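Local coordinates for HD superfamily hydrolase (PDB 3CCG), which probably hydrolyses diadenosine tetraphosphate symmetrically to two molecules of ADP, using an HD domain that holds two iron ions, at residues 32-35 with 36-40; 61-64 with 65-69; 105-108 with 109-112; 114-117 with 118-121. One frame throughout, in Å; residues are numbered along the deposited sequence.

In the fold
The four contacts follow one another along the chain without nesting or crossing, and each joins neighbouring residues within the all-helical HD domain. Contact 1 closes the end of helix 5-38, where the chain turns toward helix 42-51. Contact 2 lies within helix 60-69, on the other side of the chain's centre, about 33 Å from contact 1 between centres. Contact 3 finishes helix 103-110 and brings H112 to an iron ion. Contact 4 folds the loop from there to helix 121-132. This loop ties the set together: R116 of contact 4 packs on N107 and F111 of contact 3, while L121 meets Y38 and E40 of contact 1.

Contact 1 of 4, residues 32-35 with 36-40; sequences VRLA and GIYNE
The Y38 ring turns an edge to the carbonyl of L34, with CD2 of Y38 3.3 Å from L34 O near the ring plane. On one face lies its neighbour I37, whose CG2 stands 3.6 Å above the ring plane, offset toward the rim. The R33 side chain, which ends in the second flat group, runs alongside that of I37, and its guanidinium meets I37 obliquely, R33 NH1 lying 3.8 Å from I37 CD1. R33 gets there because its chain leaves anti to the backbone N and then bends at chi3 (61°); its charge pairs with D149. Isoleucine suits this exposed turn by lending aliphatic surface to both flat groups.

The backbone bond from Y38 N to L34 O (2.9 Å) lies near the end of the helix. N39 then takes a positive phi of 67°, a conformation asparagine tolerates well, and E40 N reaches back to A35 O at 2.9 Å. Such a 6→1 bond around a left-handed residue is a hallmark of the Schellman motif, and A35 CB and E40 CB pack at 4.0 Å beside it.

Around this end of helix 5-38, L34 packs on I125 and I128 of helix 121-132, A35 touches helix 42-51, and Y38 OH bonds to A148 O of helix 141-150.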
loop_
_atom_site.group_PDB
_atom_site.type_symbol
_atom_site.label_atom_id
_atom_site.label_comp_id
_atom_site.label_asym_id
_atom_site.label_seq_id
_atom_site.Cartn_x
_atom_site.Cartn_y
_atom_site.Cartn_z
ATOM N N VAL A 32 21.362 -20.204 -5.599
ATOM C CA VAL A 32 22.425 -21.015 -5.013
ATOM C C VAL A 32 23.608 -20.147 -4.626
ATOM O O VAL A 32 24.178 -20.320 -3.545
ATOM C CB VAL A 32 22.802 -22.161 -5.970
ATOM C CG1 VAL A 32 24.118 -22.876 -5.525
ATOM C CG2 VAL A 32 21.680 -23.171 -6.051
ATOM N N ARG A 33 23.952 -19.203 -5.499
ATOM C CA ARG A 33 25.084 -18.289 -5.233
ATOM C C ARG A 33 24.815 -17.460 -3.953
ATOM O O ARG A 33 25.627 -17.360 -3.006
ATOM C CB ARG A 33 25.340 -17.397 -6.436
ATOM C CG ARG A 33 26.551 -16.466 -6.282
ATOM C CD ARG A 33 26.787 -15.626 -7.492
ATOM N NE ARG A 33 25.660 -14.748 -7.804
ATOM C CZ ARG A 33 25.421 -13.604 -7.189
ATOM N NH1 ARG A 33 26.184 -13.212 -6.188
ATOM N NH2 ARG A 33 24.375 -12.875 -7.558
ATOM N N LEU A 34 23.588 -16.927 -3.856
ATOM C CA LEU A 34 23.251 -16.108 -2.717
ATOM C C LEU A 34 23.189 -16.943 -1.442
ATOM O O LEU A 34 23.485 -16.486 -0.337
ATOM C CB LEU A 34 21.930 -15.351 -2.969
ATOM C CG LEU A 34 21.941 -14.259 -4.009
ATOM C CD1 LEU A 34 20.509 -13.762 -4.281
ATOM C CD2 LEU A 34 22.830 -13.061 -3.590
ATOM N N ALA A 35 22.752 -18.178 -1.578
ATOM C CA ALA A 35 22.703 -19.081 -0.457
ATOM C C ALA A 35 24.074 -19.318 0.155
ATOM O O ALA A 35 24.202 -19.475 1.347
ATOM C CB ALA A 35 22.076 -20.435 -0.871
ATOM N N GLY A 36 25.056 -19.391 -0.737
ATOM C CA GLY A 36 26.453 -19.527 -0.305
ATOM C C GLY A 36 26.878 -18.303 0.486
ATOM O O GLY A 36 27.488 -18.436 1.551
ATOM N N ILE A 37 26.564 -17.111 -0.004
ATOM C CA ILE A 37 26.908 -15.860 0.679
ATOM C C ILE A 37 26.248 -15.748 2.064
ATOM O O ILE A 37 26.897 -15.326 3.043
ATOM C CB ILE A 37 26.501 -14.641 -0.146
ATOM C CG1 ILE A 37 27.370 -14.543 -1.411
ATOM C CG2 ILE A 37 26.577 -13.315 0.689
ATOM C CD1 ILE A 37 26.889 -13.571 -2.481
ATOM N N TYR A 38 24.973 -16.157 2.169
ATOM C CA TYR A 38 24.194 -15.943 3.375
ATOM C C TYR A 38 23.988 -17.172 4.257
ATOM O O TYR A 38 23.254 -17.156 5.233
ATOM C CB TYR A 38 22.833 -15.277 3.000
ATOM C CG TYR A 38 22.995 -13.853 2.492
ATOM C CD1 TYR A 38 23.201 -12.791 3.379
ATOM C CD2 TYR A 38 22.900 -13.547 1.139
ATOM C CE1 TYR A 38 23.364 -11.514 2.927
ATOM C CE2 TYR A 38 23.075 -12.232 0.673
ATOM C CZ TYR A 38 23.307 -11.222 1.597
ATOM O OH TYR A 38 23.448 -9.938 1.149
ATOM N N ASN A 39 24.633 -18.278 3.903
ATOM C CA ASN A 39 24.542 -19.504 4.695
ATOM C C ASN A 39 23.146 -20.160 4.701
ATOM O O ASN A 39 22.696 -20.745 5.688
ATOM C CB ASN A 39 25.021 -19.234 6.133
ATOM C CG ASN A 39 25.319 -20.513 6.906
ATOM O OD1 ASN A 39 25.656 -21.540 6.324
ATOM N ND2 ASN A 39 25.203 -20.449 8.228
ATOM N N GLU A 40 22.454 -20.062 3.569
ATOM C CA GLU A 40 21.183 -20.721 3.428
ATOM C C GLU A 40 21.483 -22.112 2.783
ATOM O O GLU A 40 22.502 -22.320 2.100
ATOM C CB GLU A 40 20.196 -19.892 2.582
ATOM C CG GLU A 40 18.830 -20.502 2.380
ATOM C CD GLU A 40 18.182 -20.852 3.686
ATOM O OE1 GLU A 40 17.697 -19.944 4.410
ATOM O OE2 GLU A 40 18.196 -22.049 4.064
#

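Contact 2 of 4, residues 61-64 with 65-69; sequences EKII and EICTN
I64 and T68, one turn apart, lie side by side and point the same way, while the polar link between them runs from the T68 hydroxyl to the I64 carbonyl. T68 holds OG1 anti to its own carbonyl carbon (chi1 -61°), which swings the hydroxyl back over the preceding turn. There T68 OG1 donates to I64 O at 2.8 Å, from above the carbonyl plane and 40° out of it. T68 N reaches I64 O as well, at 2.9 Å, so two donors grip one acceptor. Threonine suits an exposed helical position of this kind because its hydroxyl can bond to the helix itself.

All this belongs to an amphipathic helix, 60-69, of the HD domain. Its charged residues lie outward, whereas I63, I66 and C67 pack on A89, I92 and L88 of helix 87-98.

K62 and I66 slant across one another, the lysine's methylene K62 CG resting 4.0 Å from I66 CD1. In the conformer of E65 described here, one of two, the lysine chain, bent at chi2 and chi3, also passes E65 at about a right angle; K62 NZ then stays 4.2 Å from E65 OE1, possibly near enough for attraction but beyond a salt bridge. In that same conformer E61 and E65 come together on the exposed side, a proximity that would be unfavourable if both acids are charged.

On the inner side I63 CG2 and C67 SG make a loose apolar contact at 4.5 Å. I63 also touches L58 and H86, an iron ligand.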
loop_
_atom_site.group_PDB
_atom_site.type_symbol
_atom_site.label_atom_id
_atom_site.label_comp_id
_atom_site.label_asym_id
_atom_site.label_seq_id
_atom_site.Cartn_x
_atom_site.Cartn_y
_atom_site.Cartn_z
ATOM N N GLU A 61 -7.140 -16.815 -15.494
ATOM C CA GLU A 61 -8.390 -17.496 -15.100
ATOM C C GLU A 61 -8.055 -18.878 -14.517
ATOM O O GLU A 61 -8.649 -19.320 -13.531
ATOM C CB GLU A 61 -9.358 -17.611 -16.288
ATOM C CG GLU A 61 -10.650 -18.340 -15.916
ATOM C CD GLU A 61 -11.651 -18.351 -17.027
ATOM O OE1 GLU A 61 -11.357 -17.802 -18.128
ATOM O OE2 GLU A 61 -12.731 -18.931 -16.774
ATOM N N LYS A 62 -7.111 -19.589 -15.154
ATOM C CA LYS A 62 -6.733 -20.945 -14.687
ATOM C C LYS A 62 -5.978 -20.822 -13.364
ATOM O O LYS A 62 -6.130 -21.641 -12.446
ATOM C CB LYS A 62 -5.895 -21.635 -15.749
ATOM C CG LYS A 62 -5.420 -23.003 -15.371
ATOM C CD LYS A 62 -6.550 -23.928 -15.022
ATOM C CE LYS A 62 -7.295 -24.424 -16.209
ATOM N NZ LYS A 62 -8.053 -25.691 -15.818
ATOM N N ILE A 63 -5.111 -19.847 -13.248
ATOM C CA ILE A 63 -4.387 -19.593 -11.969
ATOM C C ILE A 63 -5.434 -19.425 -10.840
ATOM O O ILE A 63 -5.347 -20.049 -9.769
ATOM C CB ILE A 63 -3.467 -18.397 -12.103
ATOM C CG1 ILE A 63 -2.216 -18.831 -12.892
ATOM C CG2 ILE A 63 -3.004 -17.807 -10.723
ATOM C CD1 ILE A 63 -1.369 -17.645 -13.328
ATOM N N ILE A 64 -6.429 -18.587 -11.087
ATOM C CA ILE A 64 -7.446 -18.346 -10.087
ATOM C C ILE A 64 -8.187 -19.646 -9.756
ATOM O O ILE A 64 -8.456 -19.952 -8.576
ATOM C CB ILE A 64 -8.409 -17.264 -10.560
ATOM C CG1 ILE A 64 -7.707 -15.909 -10.625
ATOM C CG2 ILE A 64 -9.669 -17.191 -9.661
ATOM C CD1 ILE A 64 -8.514 -14.860 -11.478
ATOM N N GLU A 65 -8.525 -20.404 -10.776
ATOM C CA GLU A 65 -9.214 -21.682 -10.591
ATOM C C GLU A 65 -8.412 -22.724 -9.785
ATOM O O GLU A 65 -9.006 -23.518 -9.023
ATOM C CB GLU A 65 -9.608 -22.228 -11.968
ATOM C CG GLU A 65 -10.779 -21.485 -12.523
ATOM C CD GLU A 65 -10.993 -21.649 -14.030
ATOM O OE1 GLU A 65 -10.048 -22.128 -14.725
ATOM O OE2 GLU A 65 -12.087 -21.221 -14.514
ATOM N N ILE A 66 -7.105 -22.773 -10.014
ATOM C CA ILE A 66 -6.235 -23.673 -9.254
ATOM C C ILE A 66 -6.199 -23.248 -7.795
ATOM O O ILE A 66 -6.388 -24.092 -6.866
ATOM C CB ILE A 66 -4.826 -23.710 -9.844
ATOM C CG1 ILE A 66 -4.865 -24.444 -11.163
ATOM C CG2 ILE A 66 -3.838 -24.390 -8.865
ATOM C CD1 ILE A 66 -3.586 -24.260 -12.037
ATOM N N CYS A 67 -6.054 -21.975 -7.502
ATOM C CA CYS A 67 -5.942 -21.510 -6.158
ATOM C C CYS A 67 -7.282 -21.740 -5.407
ATOM O O CYS A 67 -7.307 -22.238 -4.275
ATOM C CB CYS A 67 -5.620 -20.052 -6.080
ATOM S SG CYS A 67 -3.973 -19.644 -6.742
ATOM N N THR A 68 -8.364 -21.401 -6.081
ATOM C CA THR A 68 -9.714 -21.541 -5.495
ATOM C C THR A 68 -10.057 -23.002 -5.234
ATOM O O THR A 68 -10.549 -23.374 -4.132
ATOM C CB THR A 68 -10.739 -20.912 -6.431
ATOM O OG1 THR A 68 -10.463 -19.523 -6.607
ATOM C CG2 THR A 68 -12.143 -21.103 -5.827
ATOM N N ASN A 69 -9.787 -23.873 -6.182
ATOM C CA ASN A 69 -10.088 -25.307 -6.062
ATOM C C ASN A 69 -9.348 -25.926 -4.885
ATOM O O ASN A 69 -9.877 -26.816 -4.215
ATOM C CB ASN A 69 -9.735 -26.075 -7.319
ATOM C CG ASN A 69 -10.263 -27.493 -7.282
ATOM O OD1 ASN A 69 -9.473 -28.444 -7.149
ATOM N ND2 ASN A 69 -11.560 -27.632 -7.328
#

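Contact 3 of 4, residues 105-108 with 109-112; sequences VLNA and IEFH. With FE (Fe (III) ion), chain B.
F111 lays its ring back against the preceding turn, F111 CD2 coming within 3.4 Å of N107 O at an oblique angle, while E110 CG sits over the centre of one ring face. F111 N completes the turn by bonding to N107 O at 2.9 Å. Beside it, N107 and E110 point the same way with amide and carboxylate planes 47° apart. N107 OD1 and E110 OE1, 4.0 Å from each other, share R91 NH1 as a partner: a hydrogen bond for the asparagine, a salt bridge for the glutamate. On the buried side V105 CG1 packs on I109 CD1 at 4.0 Å, branched apolar chains filling the space between this helix and helix 42-51.

Just beyond the helix comes one of the metal ligands of the HD domain. H112 sets its CG between the backbone N and the carbonyl carbon (chi1 83°), which leaves ND1 facing I109 O and NE2 facing the metal. H112 ND1 donates to I109 O at 2.8 Å. That bond is nearly straight (162°), lies close to the ring plane and falls on a lone pair of the carbonyl, which, with the metal bond at NE2, helps to fix the ring. H112 NE2, on the other side of the ring, binds iron(III) at 2.2 Å. Two water oxygens bind the same iron, at 2.0 and 2.1 Å from it, as do D53 and H86, while H52 meets the H112 ring edge-to-face.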
loop_
_atom_site.group_PDB
_atom_site.type_symbol
_atom_site.label_atom_id
_atom_site.label_comp_id
_atom_site.label_asym_id
_atom_site.label_seq_id
_atom_site.Cartn_x
_atom_site.Cartn_y
_atom_site.Cartn_z
ATOM N N VAL A 105 10.553 -23.730 1.227
ATOM C CA VAL A 105 10.548 -23.716 -0.259
ATOM C C VAL A 105 9.194 -23.297 -0.760
ATOM O O VAL A 105 9.103 -22.441 -1.647
ATOM C CB VAL A 105 10.923 -25.066 -0.820
ATOM C CG1 VAL A 105 10.677 -25.210 -2.339
ATOM C CG2 VAL A 105 12.389 -25.387 -0.487
ATOM N N LEU A 106 8.132 -23.873 -0.233
ATOM C CA LEU A 106 6.800 -23.523 -0.728
ATOM C C LEU A 106 6.514 -22.022 -0.484
ATOM O O LEU A 106 5.938 -21.353 -1.359
ATOM C CB LEU A 106 5.748 -24.424 -0.078
ATOM C CG LEU A 106 5.862 -25.885 -0.449
ATOM C CD1 LEU A 106 4.839 -26.688 0.409
ATOM C CD2 LEU A 106 5.671 -26.124 -1.950
ATOM N N ASN A 107 6.853 -21.500 0.695
ATOM C CA ASN A 107 6.664 -20.074 0.947
ATOM C C ASN A 107 7.472 -19.200 -0.050
ATOM O O ASN A 107 6.997 -18.158 -0.544
ATOM C CB ASN A 107 7.077 -19.663 2.370
ATOM C CG ASN A 107 6.081 -20.124 3.409
ATOM O OD1 ASN A 107 4.903 -20.318 3.110
ATOM N ND2 ASN A 107 6.564 -20.328 4.648
ATOM N N ALA A 108 8.719 -19.585 -0.307
ATOM C CA ALA A 108 9.577 -18.824 -1.196
ATOM C C ALA A 108 8.941 -18.743 -2.599
ATOM O O ALA A 108 9.009 -17.727 -3.258
ATOM C CB ALA A 108 10.946 -19.453 -1.247
ATOM N N ILE A 109 8.346 -19.841 -3.063
ATOM C CA ILE A 109 7.663 -19.849 -4.348
ATOM C C ILE A 109 6.398 -18.967 -4.253
ATOM O O ILE A 109 6.178 -18.082 -5.073
ATOM C CB ILE A 109 7.260 -21.267 -4.731
ATOM C CG1 ILE A 109 8.476 -22.194 -4.855
ATOM C CG2 ILE A 109 6.472 -21.277 -6.000
ATOM C CD1 ILE A 109 8.082 -23.700 -4.955
ATOM N N GLU A 110 5.593 -19.191 -3.226
ATOM C CA GLU A 110 4.348 -18.454 -3.082
ATOM C C GLU A 110 4.533 -16.933 -3.114
ATOM O O GLU A 110 3.719 -16.236 -3.732
ATOM C CB GLU A 110 3.645 -18.798 -1.789
ATOM C CG GLU A 110 2.367 -18.046 -1.532
ATOM C CD GLU A 110 1.575 -18.583 -0.345
ATOM O OE1 GLU A 110 2.040 -19.454 0.384
ATOM O OE2 GLU A 110 0.498 -18.006 -0.107
ATOM N N PHE A 111 5.519 -16.433 -2.398
ATOM C CA PHE A 111 5.651 -14.981 -2.198
ATOM C C PHE A 111 6.697 -14.316 -3.044
ATOM O O PHE A 111 7.040 -13.124 -2.869
ATOM C CB PHE A 111 5.865 -14.659 -0.701
ATOM C CG PHE A 111 4.696 -15.047 0.148
ATOM C CD1 PHE A 111 3.528 -14.339 0.083
ATOM C CD2 PHE A 111 4.715 -16.191 0.939
ATOM C CE1 PHE A 111 2.457 -14.699 0.850
ATOM C CE2 PHE A 111 3.631 -16.555 1.706
ATOM C CZ PHE A 111 2.503 -15.820 1.631
ATOM N N HIS A 112 7.148 -15.028 -4.066
ATOM C CA HIS A 112 8.190 -14.425 -4.872
ATOM C C HIS A 112 7.729 -13.272 -5.743
ATOM O O HIS A 112 8.582 -12.527 -6.216
ATOM C CB HIS A 112 8.887 -15.472 -5.797
ATOM C CG HIS A 112 8.184 -15.765 -7.093
ATOM N ND1 HIS A 112 7.251 -16.762 -7.279
ATOM C CD2 HIS A 112 8.348 -15.177 -8.300
ATOM C CE1 HIS A 112 6.843 -16.736 -8.548
ATOM N NE2 HIS A 112 7.524 -15.802 -9.197
HETATM FE FE FE B . 7.478 -15.069 -11.276
HETATM O O HOH W 1 9.515 -14.907 -11.170
HETATM O O HOH W 2 7.295 -13.073 -10.662
#

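Contact 4 of 4, residues 114-117 with 118-121; sequences TGRP and NMSL
M119, built as selenomethionine, folds back over the backbone of residues 115 and 116. M119 CG touches R116 O at 3.2 Å, M119 SE lies 3.4 Å from that same oxygen, and M119 CE reaches G115 CA at 3.9 Å. The bend at chi3 (78°) brings the terminal methyl in against the glycine. G115 has a phi of +75°, a region glycine enters easily because it lacks a CB. R116 slants across the selenomethionine, with R116 CG 3.9 Å from M119 CG. Its chain then runs on extended, and the carbonyl oxygen of N118 comes to lie over one face of the guanidinium.

The chain reverses at P117 and N118. Proline restricts the first corner, and N118 adopts a left-handed conformation (phi 53°), which asparagine accepts more readily than most residues. The result is a compact bend in the loop between helix 103-110 and helix 121-132 of the HD domain, following the iron ligand H112. R116 N is buried here and finds no partner in the model.

Further out, polar groups hold the loop at both ends. T114 OG1 donates to G115 O at 2.8 Å, in the carbonyl plane on a lone pair, and T114 O accepts from T178 OG1. R116 NE forms a salt bridge with E123. S120 is the N-cap of helix 121-132: its OG bonds to E123 N and also to D104 OD1, a role that its short hydroxyl side chain fits well. M119 packs on L156 and Y127, whereas P117 rests on E180 and Y184 of helix 176-188.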
loop_
_atom_site.group_PDB
_atom_site.type_symbol
_atom_site.label_atom_id
_atom_site.label_comp_id
_atom_site.label_asym_id
_atom_site.label_seq_id
_atom_site.Cartn_x
_atom_site.Cartn_y
_atom_site.Cartn_z
ATOM N N THR A 114 5.416 -10.824 -4.957
ATOM C CA THR A 114 5.124 -9.626 -4.182
ATOM C C THR A 114 5.957 -9.372 -2.942
ATOM O O THR A 114 6.046 -8.237 -2.445
ATOM C CB THR A 114 3.640 -9.681 -3.634
ATOM O OG1 THR A 114 3.471 -10.831 -2.812
ATOM C CG2 THR A 114 2.608 -9.748 -4.768
ATOM N N GLY A 115 6.538 -10.406 -2.388
ATOM C CA GLY A 115 7.131 -10.322 -1.088
ATOM C C GLY A 115 6.007 -10.319 -0.036
ATOM O O GLY A 115 4.803 -10.438 -0.349
ATOM N N ARG A 116 6.392 -10.246 1.225
ATOM C CA ARG A 116 5.430 -10.155 2.319
ATOM C C ARG A 116 6.157 -9.729 3.551
ATOM O O ARG A 116 7.387 -9.692 3.580
ATOM C CB ARG A 116 4.750 -11.513 2.549
ATOM C CG ARG A 116 5.722 -12.649 3.049
ATOM C CD ARG A 116 4.965 -13.799 3.640
ATOM N NE ARG A 116 5.834 -14.915 3.972
ATOM C CZ ARG A 116 5.431 -15.977 4.650
ATOM N NH1 ARG A 116 4.207 -16.058 5.136
ATOM N NH2 ARG A 116 6.265 -16.982 4.893
ATOM N N PRO A 117 5.414 -9.395 4.607
ATOM C CA PRO A 117 6.152 -9.154 5.834
ATOM C C PRO A 117 6.784 -10.403 6.396
ATOM O O PRO A 117 6.316 -11.492 6.177
ATOM C CB PRO A 117 5.065 -8.685 6.819
ATOM C CG PRO A 117 3.889 -8.416 6.034
ATOM C CD PRO A 117 3.973 -9.137 4.728
ATOM N N ASN A 118 7.891 -10.204 7.084
ATOM C CA ASN A 118 8.597 -11.259 7.793
ATOM C C ASN A 118 8.936 -12.495 6.946
ATOM O O ASN A 118 8.518 -13.604 7.233
ATOM C CB ASN A 118 7.798 -11.691 9.031
ATOM C CG ASN A 118 8.620 -12.577 9.990
ATOM O OD1 ASN A 118 9.855 -12.516 10.034
ATOM N ND2 ASN A 118 7.922 -13.395 10.756
HETATM N N MSE A 119 9.683 -12.215 5.898
HETATM C CA MSE A 119 10.188 -13.231 4.973
HETATM C C MSE A 119 11.369 -13.984 5.598
HETATM O O MSE A 119 12.209 -13.443 6.281
HETATM C CB MSE A 119 10.650 -12.563 3.656
HETATM C CG MSE A 119 9.502 -11.922 2.835
HETATM SE SE MSE A 119 9.952 -10.737 1.529
HETATM C CE MSE A 119 10.536 -11.876 0.122
ATOM N N SER A 120 11.418 -15.270 5.293
ATOM C CA SER A 120 12.589 -16.036 5.635
ATOM C C SER A 120 13.737 -15.625 4.715
ATOM O O SER A 120 13.561 -15.038 3.641
ATOM C CB SER A 120 12.298 -17.532 5.483
ATOM O OG SER A 120 12.300 -17.895 4.100
ATOM N N LEU A 121 14.940 -16.024 5.114
ATOM C CA LEU A 121 16.099 -15.809 4.315
ATOM C C LEU A 121 15.886 -16.431 2.914
ATOM O O LEU A 121 16.206 -15.781 1.910
ATOM C CB LEU A 121 17.321 -16.402 5.024
ATOM C CG LEU A 121 18.594 -16.346 4.204
ATOM C CD1 LEU A 121 18.977 -14.939 3.718
ATOM C CD2 LEU A 121 19.732 -17.024 4.995
#